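Gamma-glutamyltranspeptidase (Ggt) (Helicobacter pylori 26695, PDB 5BPK) probably cleaves gamma-glutamyl bonds, as in glutathione, and passes the glutamyl group to water or an acceptor amino acid, as an N-terminal nucleophile hydrolase. Local coordinates at residues H3-T17 against P76-G90. Numbering follows the deposited sequence. Where two conformers were deposited one is given.
With EDO (1,2-ethanediol), chain P; EDO (1,2-ethanediol), chain T.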
ATOM      1  N   HIS B   3       4.673  -2.262  -2.549  1.00  9.75           N
ATOM      2  CA  HIS B   3       4.960  -2.863  -1.256  1.00  9.93           C
ATOM      3  C   HIS B   3       6.348  -3.494  -1.259  1.00  8.93           C
ATOM      4  O   HIS B   3       6.733  -4.151  -2.228  1.00  9.46           O
ATOM      5  CB  HIS B   3       3.943  -3.953  -0.882  1.00 10.73           C
ATOM      6  CG  HIS B   3       4.220  -4.532   0.460  1.00 10.11           C
ATOM      7  ND1 HIS B   3       3.871  -3.874   1.614  1.00  9.49           N
ATOM      8  CD2 HIS B   3       4.939  -5.614   0.843  1.00  9.50           C
ATOM      9  CE1 HIS B   3       4.340  -4.541   2.653  1.00  9.95           C
ATOM     10  NE2 HIS B   3       4.983  -5.607   2.210  1.00 10.34           N
ATOM     11  N   TYR B   4       7.083  -3.331  -0.165  1.00  7.61           N
ATOM     12  CA  TYR B   4       8.311  -4.093   0.023  1.00  8.93           C
ATOM     13  C   TYR B   4       8.437  -4.674   1.432  1.00  9.94           C
ATOM     14  O   TYR B   4       7.879  -4.148   2.377  1.00 10.08           O
ATOM     15  CB  TYR B   4       9.515  -3.260  -0.397  1.00 10.18           C
ATOM     16  CG  TYR B   4       9.786  -1.962   0.338  1.00  9.92           C
ATOM     17  CD1 TYR B   4       9.271  -0.739  -0.121  1.00  8.92           C
ATOM     18  CD2 TYR B   4      10.628  -1.941   1.441  1.00 10.10           C
ATOM     19  CE1 TYR B   4       9.562   0.460   0.540  1.00  9.46           C
ATOM     20  CE2 TYR B   4      10.925  -0.747   2.113  1.00  9.74           C
ATOM     21  CZ  TYR B   4      10.414   0.448   1.649  1.00 10.17           C
ATOM     22  OH  TYR B   4      10.738   1.611   2.315  1.00 10.52           O
ATOM     23  N   SER B   5       9.166  -5.785   1.525  1.00  9.15           N
ATOM     24  CA  SER B   5       9.238  -6.612   2.705  1.00 10.25           C
ATOM     25  C   SER B   5      10.699  -6.927   2.997  1.00  8.80           C
ATOM     26  O   SER B   5      11.450  -7.301   2.081  1.00  9.94           O
ATOM     27  CB  SER B   5       8.465  -7.916   2.483  1.00 11.09           C
ATOM     28  OG  SER B   5       7.058  -7.690   2.350  1.00 10.59           O
ATOM     29  N   VAL B   6      11.080  -6.822   4.270  1.00  9.61           N
ATOM     30  CA  VAL B   6      12.451  -7.074   4.688  1.00 10.59           C
ATOM     31  C   VAL B   6      12.458  -7.892   5.977  1.00 10.69           C
ATOM     32  O   VAL B   6      11.693  -7.617   6.895  1.00 11.01           O
ATOM     33  CB  VAL B   6      13.254  -5.759   4.945  1.00 11.44           C
ATOM     34  CG1 VAL B   6      14.735  -6.070   5.140  1.00 12.37           C
ATOM     35  CG2 VAL B   6      13.053  -4.731   3.807  1.00 10.89           C
ATOM     36  N   ALA B   7      13.347  -8.875   6.047  1.00 11.72           N
ATOM     37  CA  ALA B   7      13.575  -9.618   7.288  1.00  9.51           C
ATOM     38  C   ALA B   7      15.062  -9.902   7.417  1.00 11.17           C
ATOM     39  O   ALA B   7      15.684 -10.346   6.439  1.00 11.68           O
ATOM     40  CB  ALA B   7      12.768 -10.906   7.307  1.00 11.45           C
ATOM     41  N   ASP B   8      15.624  -9.616   8.597  1.00 12.29           N
ATOM     42  CA  ASP B   8      17.060  -9.773   8.837  1.00 11.92           C
ATOM     43  C   ASP B   8      17.381 -10.996   9.712  1.00 12.20           C
ATOM     44  O   ASP B   8      16.484 -11.717  10.144  1.00 12.78           O
ATOM     45  CB  ASP B   8      17.696  -8.473   9.370  1.00 11.58           C
ATOM     46  CG  ASP B   8      17.246  -8.091  10.770  1.00 12.76           C
ATOM     47  OD1 ASP B   8      16.874  -8.969  11.581  1.00 12.57           O
ATOM     48  OD2 ASP B   8      17.295  -6.878  11.064  1.00 12.58           O
ATOM     49  N   ARG B   9      18.667 -11.235   9.950  0.50 12.70           N
ATOM     50  CA  ARG B   9      19.102 -12.439  10.659  0.50 12.91           C
ATOM     51  C   ARG B   9      18.792 -12.413  12.156  0.50 13.88           C
ATOM     52  O   ARG B   9      18.760 -13.465  12.803  0.50 15.86           O
ATOM     53  CB  ARG B   9      20.601 -12.662  10.445  0.50 11.99           C
ATOM     54  CG  ARG B   9      21.500 -11.631  11.108  0.50 13.43           C
ATOM     55  CD  ARG B   9      22.884 -11.631  10.470  0.50 12.56           C
ATOM     56  NE  ARG B   9      23.595 -12.902  10.648  0.50 13.82           N
ATOM     57  CZ  ARG B   9      24.829 -13.119  10.203  0.50 15.49           C
ATOM     58  NH1 ARG B   9      25.417 -14.294  10.394  0.50 18.26           N
ATOM     59  NH2 ARG B   9      25.477 -12.155   9.567  0.50 14.37           N
ATOM     60  N   TRP B  10      18.554 -11.221  12.700  1.00 13.90           N
ATOM     61  CA  TRP B  10      18.343 -11.066  14.139  1.00 14.24           C
ATOM     62  C   TRP B  10      16.900 -11.243  14.574  1.00 14.78           C
ATOM     63  O   TRP B  10      16.626 -11.381  15.760  1.00 17.60           O
ATOM     64  CB  TRP B  10      18.883  -9.718  14.621  1.00 14.77           C
ATOM     65  CG  TRP B  10      20.358  -9.598  14.379  1.00 14.80           C
ATOM     66  CD1 TRP B  10      21.355 -10.193  15.097  1.00 13.66           C
ATOM     67  CD2 TRP B  10      21.000  -8.892  13.314  1.00 15.55           C
ATOM     68  NE1 TRP B  10      22.580  -9.869  14.570  1.00 15.45           N
ATOM     69  CE2 TRP B  10      22.392  -9.067  13.476  1.00 16.63           C
ATOM     70  CE3 TRP B  10      20.540  -8.102  12.256  1.00 14.88           C
ATOM     71  CZ2 TRP B  10      23.317  -8.496  12.609  1.00 16.95           C
ATOM     72  CZ3 TRP B  10      21.459  -7.536  11.399  1.00 17.08           C
ATOM     73  CH2 TRP B  10      22.827  -7.730  11.574  1.00 17.89           C
ATOM     74  N   GLY B  11      15.979 -11.210  13.621  1.00 15.17           N
ATOM     75  CA  GLY B  11      14.562 -11.316  13.921  1.00 14.13           C
ATOM     76  C   GLY B  11      13.774 -10.037  13.746  1.00 14.06           C
ATOM     77  O   GLY B  11      12.597  -9.991  14.081  1.00 15.97           O
ATOM     78  N   ASN B  12      14.402  -8.985  13.242  1.00 13.33           N
ATOM     79  CA  ASN B  12      13.641  -7.811  12.842  1.00 12.43           C
ATOM     80  C   ASN B  12      12.941  -8.071  11.508  1.00 13.24           C
ATOM     81  O   ASN B  12      13.453  -8.796  10.658  1.00 13.74           O
ATOM     82  CB  ASN B  12      14.529  -6.578  12.699  1.00 14.55           C
ATOM     83  CG  ASN B  12      15.335  -6.271  13.954  1.00 12.23           C
ATOM     84  OD1 ASN B  12      14.777  -5.903  14.992  1.00 15.77           O
ATOM     85  ND2 ASN B  12      16.653  -6.404  13.860  1.00 12.31           N
ATOM     86  N   ALA B  13      11.772  -7.464  11.335  1.00 11.99           N
ATOM     87  CA  ALA B  13      11.076  -7.481  10.056  1.00 11.67           C
ATOM     88  C   ALA B  13      10.346  -6.163   9.860  1.00 11.42           C
ATOM     89  O   ALA B  13       9.822  -5.582  10.822  1.00 11.34           O
ATOM     90  CB  ALA B  13      10.100  -8.644   9.976  1.00 12.29           C
ATOM     91  N   VAL B  14      10.329  -5.700   8.611  1.00 10.58           N
ATOM     92  CA  VAL B  14       9.768  -4.412   8.242  1.00 11.25           C
ATOM     93  C   VAL B  14       8.942  -4.632   6.976  1.00 10.01           C
ATOM     94  O   VAL B  14       9.444  -5.155   5.974  1.00 10.62           O
ATOM     95  CB  VAL B  14      10.880  -3.374   7.961  1.00 11.08           C
ATOM     96  CG1 VAL B  14      10.282  -2.027   7.619  1.00 11.13           C
ATOM     97  CG2 VAL B  14      11.823  -3.247   9.163  1.00 13.76           C
ATOM     98  N   SER B  15       7.680  -4.229   7.034  1.00  9.41           N
ATOM     99  CA  SER B  15       6.747  -4.379   5.935  1.00  9.39           C
ATOM    100  C   SER B  15       6.250  -2.978   5.590  1.00  9.75           C
ATOM    101  O   SER B  15       5.632  -2.317   6.427  1.00  9.86           O
ATOM    102  CB  SER B  15       5.611  -5.292   6.371  1.00 10.48           C
ATOM    103  OG  SER B  15       4.838  -5.708   5.271  1.00 12.51           O
ATOM    104  N   VAL B  16       6.595  -2.501   4.390  1.00  9.50           N
ATOM    105  CA  VAL B  16       6.338  -1.116   4.000  1.00  9.19           C
ATOM    106  C   VAL B  16       5.470  -1.062   2.746  1.00  8.37           C
ATOM    107  O   VAL B  16       5.842  -1.630   1.712  1.00  8.84           O
ATOM    108  CB  VAL B  16       7.635  -0.352   3.691  1.00  8.80           C
ATOM    109  CG1 VAL B  16       7.303   1.109   3.314  1.00 10.80           C
ATOM    110  CG2 VAL B  16       8.627  -0.432   4.867  1.00 12.93           C
ATOM    111  N   THR B  17       4.312  -0.417   2.848  1.00  8.36           N
ATOM    112  CA  THR B  17       3.528  -0.064   1.669  1.00  8.83           C
ATOM    113  C   THR B  17       3.511   1.449   1.569  1.00  8.99           C
ATOM    114  O   THR B  17       3.166   2.167   2.539  1.00 10.06           O
ATOM    115  CB  THR B  17       2.079  -0.598   1.702  1.00  8.53           C
ATOM    116  OG1 THR B  17       2.042  -1.934   2.217  1.00  9.76           O
ATOM    117  CG2 THR B  17       1.467  -0.584   0.288  1.00  9.85           C
ATOM    118  N   PRO B  76       0.230  -3.323   5.143  1.00 10.22           N
ATOM    119  CA  PRO B  76       1.508  -3.977   5.416  1.00  8.50           C
ATOM    120  C   PRO B  76       1.350  -4.804   6.673  1.00  8.15           C
ATOM    121  O   PRO B  76       0.789  -4.325   7.665  1.00 10.58           O
ATOM    122  CB  PRO B  76       2.483  -2.817   5.600  1.00 10.87           C
ATOM    123  CG  PRO B  76       1.623  -1.652   6.034  1.00 10.38           C
ATOM    124  CD  PRO B  76       0.299  -1.860   5.322  1.00  8.49           C
ATOM    125  N   THR B  77       1.780  -6.057   6.609  1.00  9.04           N
ATOM    126  CA  THR B  77       1.454  -7.048   7.628  1.00  9.40           C
ATOM    127  C   THR B  77       2.643  -7.937   7.951  1.00 10.57           C
ATOM    128  O   THR B  77       3.435  -8.307   7.073  1.00 11.68           O
ATOM    129  CB  THR B  77       0.250  -7.905   7.164  1.00 10.65           C
ATOM    130  OG1 THR B  77      -0.872  -7.039   6.915  1.00 10.64           O
ATOM    131  CG2 THR B  77      -0.155  -8.967   8.200  1.00 10.34           C
ATOM    132  N   ILE B  78       2.723  -8.303   9.222  1.00 10.50           N
ATOM    133  CA  ILE B  78       3.658  -9.306   9.703  1.00 11.10           C
ATOM    134  C   ILE B  78       2.843 -10.352  10.466  1.00 11.30           C
ATOM    135  O   ILE B  78       2.010 -10.004  11.309  1.00 10.57           O
ATOM    136  CB  ILE B  78       4.744  -8.691  10.610  1.00 10.55           C
ATOM    137  CG1 ILE B  78       5.600  -7.706   9.810  1.00 12.24           C
ATOM    138  CG2 ILE B  78       5.600  -9.786  11.233  1.00 12.49           C
ATOM    139  CD1 ILE B  78       6.556  -6.881  10.657  1.00 14.38           C
ATOM    140  N   VAL B  79       3.069 -11.622  10.151  1.00 11.98           N
ATOM    141  CA  VAL B  79       2.445 -12.720  10.876  1.00 10.72           C
ATOM    142  C   VAL B  79       3.522 -13.367  11.731  1.00 12.04           C
ATOM    143  O   VAL B  79       4.631 -13.622  11.250  1.00 11.82           O
ATOM    144  CB  VAL B  79       1.810 -13.760   9.930  1.00 10.80           C
ATOM    145  CG1 VAL B  79       1.121 -14.874  10.715  1.00 12.10           C
ATOM    146  CG2 VAL B  79       0.802 -13.084   9.002  1.00 10.84           C
ATOM    147  N   LEU B  80       3.191 -13.612  12.997  1.00 12.85           N
ATOM    148  CA  LEU B  80       4.116 -14.228  13.948  1.00 13.28           C
ATOM    149  C   LEU B  80       3.644 -15.609  14.337  1.00 14.72           C
ATOM    150  O   LEU B  80       2.446 -15.872  14.411  1.00 15.02           O
ATOM    151  CB  LEU B  80       4.246 -13.378  15.220  1.00 13.83           C
ATOM    152  CG  LEU B  80       4.583 -11.902  15.005  1.00 13.93           C
ATOM    153  CD1 LEU B  80       4.475 -11.130  16.330  1.00 18.52           C
ATOM    154  CD2 LEU B  80       5.964 -11.735  14.384  1.00 13.83           C
ATOM    155  N   LYS B  81       4.615 -16.475  14.611  1.00 16.56           N
ATOM    156  CA  LYS B  81       4.367 -17.803  15.151  1.00 18.07           C
ATOM    157  C   LYS B  81       5.224 -17.893  16.405  1.00 20.28           C
ATOM    158  O   LYS B  81       6.441 -17.781  16.325  1.00 19.32           O
ATOM    159  CB  LYS B  81       4.754 -18.863  14.121  1.00 17.76           C
ATOM    160  CG  LYS B  81       4.579 -20.313  14.589  1.00 24.63           C
ATOM    161  CD  LYS B  81       5.001 -21.278  13.490  1.00 33.01           C
ATOM    162  CE  LYS B  81       4.798 -22.733  13.888  1.00 36.70           C
ATOM    163  NZ  LYS B  81       5.178 -23.665  12.781  1.00 39.63           N
ATOM    164  N   ASN B  82       4.585 -18.024  17.565  1.00 23.15           N
ATOM    165  CA  ASN B  82       5.299 -18.031  18.851  1.00 26.75           C
ATOM    166  C   ASN B  82       6.134 -16.750  19.038  1.00 25.71           C
ATOM    167  O   ASN B  82       7.283 -16.795  19.489  1.00 28.15           O
ATOM    168  CB  ASN B  82       6.173 -19.289  18.976  1.00 28.70           C
ATOM    169  CG  ASN B  82       5.375 -20.586  18.819  1.00 33.05           C
ATOM    170  OD1 ASN B  82       5.780 -21.498  18.089  1.00 38.45           O
ATOM    171  ND2 ASN B  82       4.242 -20.668  19.500  1.00 34.90           N
ATOM    172  N   ASN B  83       5.533 -15.613  18.680  1.00 25.18           N
ATOM    173  CA  ASN B  83       6.170 -14.289  18.739  1.00 24.84           C
ATOM    174  C   ASN B  83       7.433 -14.136  17.882  1.00 22.09           C
ATOM    175  O   ASN B  83       8.210 -13.213  18.099  1.00 23.67           O
ATOM    176  CB  ASN B  83       6.449 -13.855  20.197  1.00 26.68           C
ATOM    177  CG  ASN B  83       5.258 -13.184  20.849  1.00 30.33           C
ATOM    178  OD1 ASN B  83       4.819 -13.587  21.926  1.00 37.40           O
ATOM    179  ND2 ASN B  83       4.726 -12.150  20.201  1.00 28.88           N
ATOM    180  N   LYS B  84       7.618 -15.027  16.904  1.00 19.24           N
ATOM    181  CA  LYS B  84       8.742 -14.946  15.960  1.00 18.57           C
ATOM    182  C   LYS B  84       8.195 -14.718  14.555  1.00 15.56           C
ATOM    183  O   LYS B  84       7.111 -15.169  14.228  1.00 14.71           O
ATOM    184  CB  LYS B  84       9.594 -16.212  15.992  1.00 20.39           C
ATOM    185  CG  LYS B  84      10.358 -16.410  17.305  1.00 24.04           C
ATOM    186  CD  LYS B  84      11.206 -17.677  17.281  1.00 27.72           C
ATOM    187  N   VAL B  85       8.955 -14.015  13.731  1.00 13.82           N
ATOM    188  CA  VAL B  85       8.530 -13.692  12.369  1.00 13.72           C
ATOM    189  C   VAL B  85       8.270 -14.975  11.593  1.00 13.14           C
ATOM    190  O   VAL B  85       9.124 -15.881  11.555  1.00 16.04           O
ATOM    191  CB  VAL B  85       9.586 -12.827  11.643  1.00 14.26           C
ATOM    192  CG1 VAL B  85       9.208 -12.589  10.176  1.00 14.82           C
ATOM    193  CG2 VAL B  85       9.763 -11.493  12.374  1.00 17.55           C
ATOM    194  N   PHE B  86       7.078 -15.048  11.006  1.00 12.58           N
ATOM    195  CA  PHE B  86       6.662 -16.158  10.147  1.00 11.45           C
ATOM    196  C   PHE B  86       6.418 -15.672   8.711  1.00 11.30           C
ATOM    197  O   PHE B  86       6.928 -16.269   7.760  1.00 11.82           O
ATOM    198  CB  PHE B  86       5.416 -16.837  10.741  1.00 13.80           C
ATOM    199  CG  PHE B  86       4.861 -17.961   9.901  1.00 14.58           C
ATOM    200  CD1 PHE B  86       5.611 -19.101   9.657  1.00 17.55           C
ATOM    201  CD2 PHE B  86       3.569 -17.895   9.386  1.00 13.61           C
ATOM    202  CE1 PHE B  86       5.093 -20.150   8.899  1.00 18.12           C
ATOM    203  CE2 PHE B  86       3.044 -18.929   8.621  1.00 15.16           C
ATOM    204  CZ  PHE B  86       3.811 -20.063   8.377  1.00 16.17           C
ATOM    205  N   LEU B  87       5.624 -14.610   8.556  1.00 12.20           N
ATOM    206  CA  LEU B  87       5.394 -13.988   7.248  1.00 11.75           C
ATOM    207  C   LEU B  87       5.553 -12.476   7.292  1.00 10.13           C
ATOM    208  O   LEU B  87       5.189 -11.837   8.276  1.00 10.76           O
ATOM    209  CB  LEU B  87       3.984 -14.300   6.732  1.00 11.22           C
ATOM    210  CG  LEU B  87       3.616 -15.770   6.500  1.00 11.19           C
ATOM    211  CD1 LEU B  87       2.102 -15.936   6.278  1.00 14.26           C
ATOM    212  CD2 LEU B  87       4.409 -16.347   5.315  1.00 16.54           C
ATOM    213  N   VAL B  88       6.101 -11.917   6.214  1.00  8.75           N
ATOM    214  CA  VAL B  88       6.124 -10.478   5.970  1.00  9.86           C
ATOM    215  C   VAL B  88       5.444 -10.285   4.619  1.00 10.41           C
ATOM    216  O   VAL B  88       5.886 -10.829   3.605  1.00 11.16           O
ATOM    217  CB  VAL B  88       7.561  -9.917   5.960  1.00 10.50           C
ATOM    218  CG1 VAL B  88       7.543  -8.371   5.994  1.00 12.10           C
ATOM    219  CG2 VAL B  88       8.362 -10.489   7.130  1.00 11.24           C
ATOM    220  N   VAL B  89       4.340  -9.551   4.605  1.00 12.43           N
ATOM    221  CA  VAL B  89       3.495  -9.510   3.425  1.00 11.73           C
ATOM    222  C   VAL B  89       2.780  -8.167   3.265  1.00 10.97           C
ATOM    223  O   VAL B  89       2.516  -7.463   4.229  1.00 11.75           O
ATOM    224  CB  VAL B  89       2.496 -10.689   3.456  1.00 12.53           C
ATOM    225  CG1 VAL B  89       1.573 -10.568   4.641  1.00 12.70           C
ATOM    226  CG2 VAL B  89       1.735 -10.823   2.143  1.00 14.95           C
ATOM    227  N   GLY B  90       2.490  -7.825   2.019  1.00  9.53           N
ATOM    228  CA  GLY B  90       1.743  -6.624   1.682  1.00  9.32           C
ATOM    229  C   GLY B  90       1.605  -6.526   0.177  1.00  9.21           C
ATOM    230  O   GLY B  90       2.175  -7.344  -0.558  1.00  9.77           O
TER
HETATM  231  C1  EDO P 702      11.332 -12.495  15.311  1.00 32.17           C
HETATM  232  O1  EDO P 702      11.819 -13.699  14.677  1.00 28.56           O
HETATM  233  C2  EDO P 702      12.169 -12.116  16.526  1.00 32.67           C
HETATM  234  O2  EDO P 702      11.349 -11.796  17.668  1.00 35.14           O
HETATM  235  C1  EDO T 706      18.690  -6.849  17.109  1.00 24.19           C
HETATM  236  O1  EDO T 706      18.410  -5.922  16.056  1.00 19.96           O
HETATM  237  C2  EDO T 706      20.186  -7.059  17.220  1.00 24.64           C
HETATM  238  O2  EDO T 706      20.744  -5.906  17.853  1.00 26.91           O
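Two beta hairpins, 3-17 and 76-90, lie face to face as the layered sheets of the Ntn-hydrolase fold, H3 over G90 at one end and A13 over V85 at the other. The axes of strands 13-17 and 77-81 come within 7.0 Å, roughly antiparallel (150°). The H3 imidazole lies flat on the glycine backbone: G90 CA sits 3.3 Å from the ring centroid, almost on its normal, a close CH-pi contact. CG anti to the backbone N (chi1 -178°) carries the ring there, and both ring nitrogens fix its rotation, ND1 paired with T17 OG1 at 2.7 Å and NE2 donating, in plane but bent (131°), to S5 OG (2.9 Å), which is also hydrogen-bonded to the N165 carbonyl. P76 CB packs against S15 O at 3.3 Å and against T17 OG1. S15 OG makes a weak hydrogen bond to V89 O (3.1 Å), though the same proton has another acceptor within reach. Further along, the V88 methyls fill the middle: CG1 presses on S15 CB and S5 CB, both at 3.7 Å, while CG2 reaches A13 CB. A13 CB also meets V85 CG2 and I78 CD1. T17 lies near the bound dihydro-oxazole ligand, which places the H3 end beside the active site. The other chain of the assembly adds strands to both hairpins, strand 166-171 pairs with 84-89, and helix 96-109 packs against T77, F86 and V89.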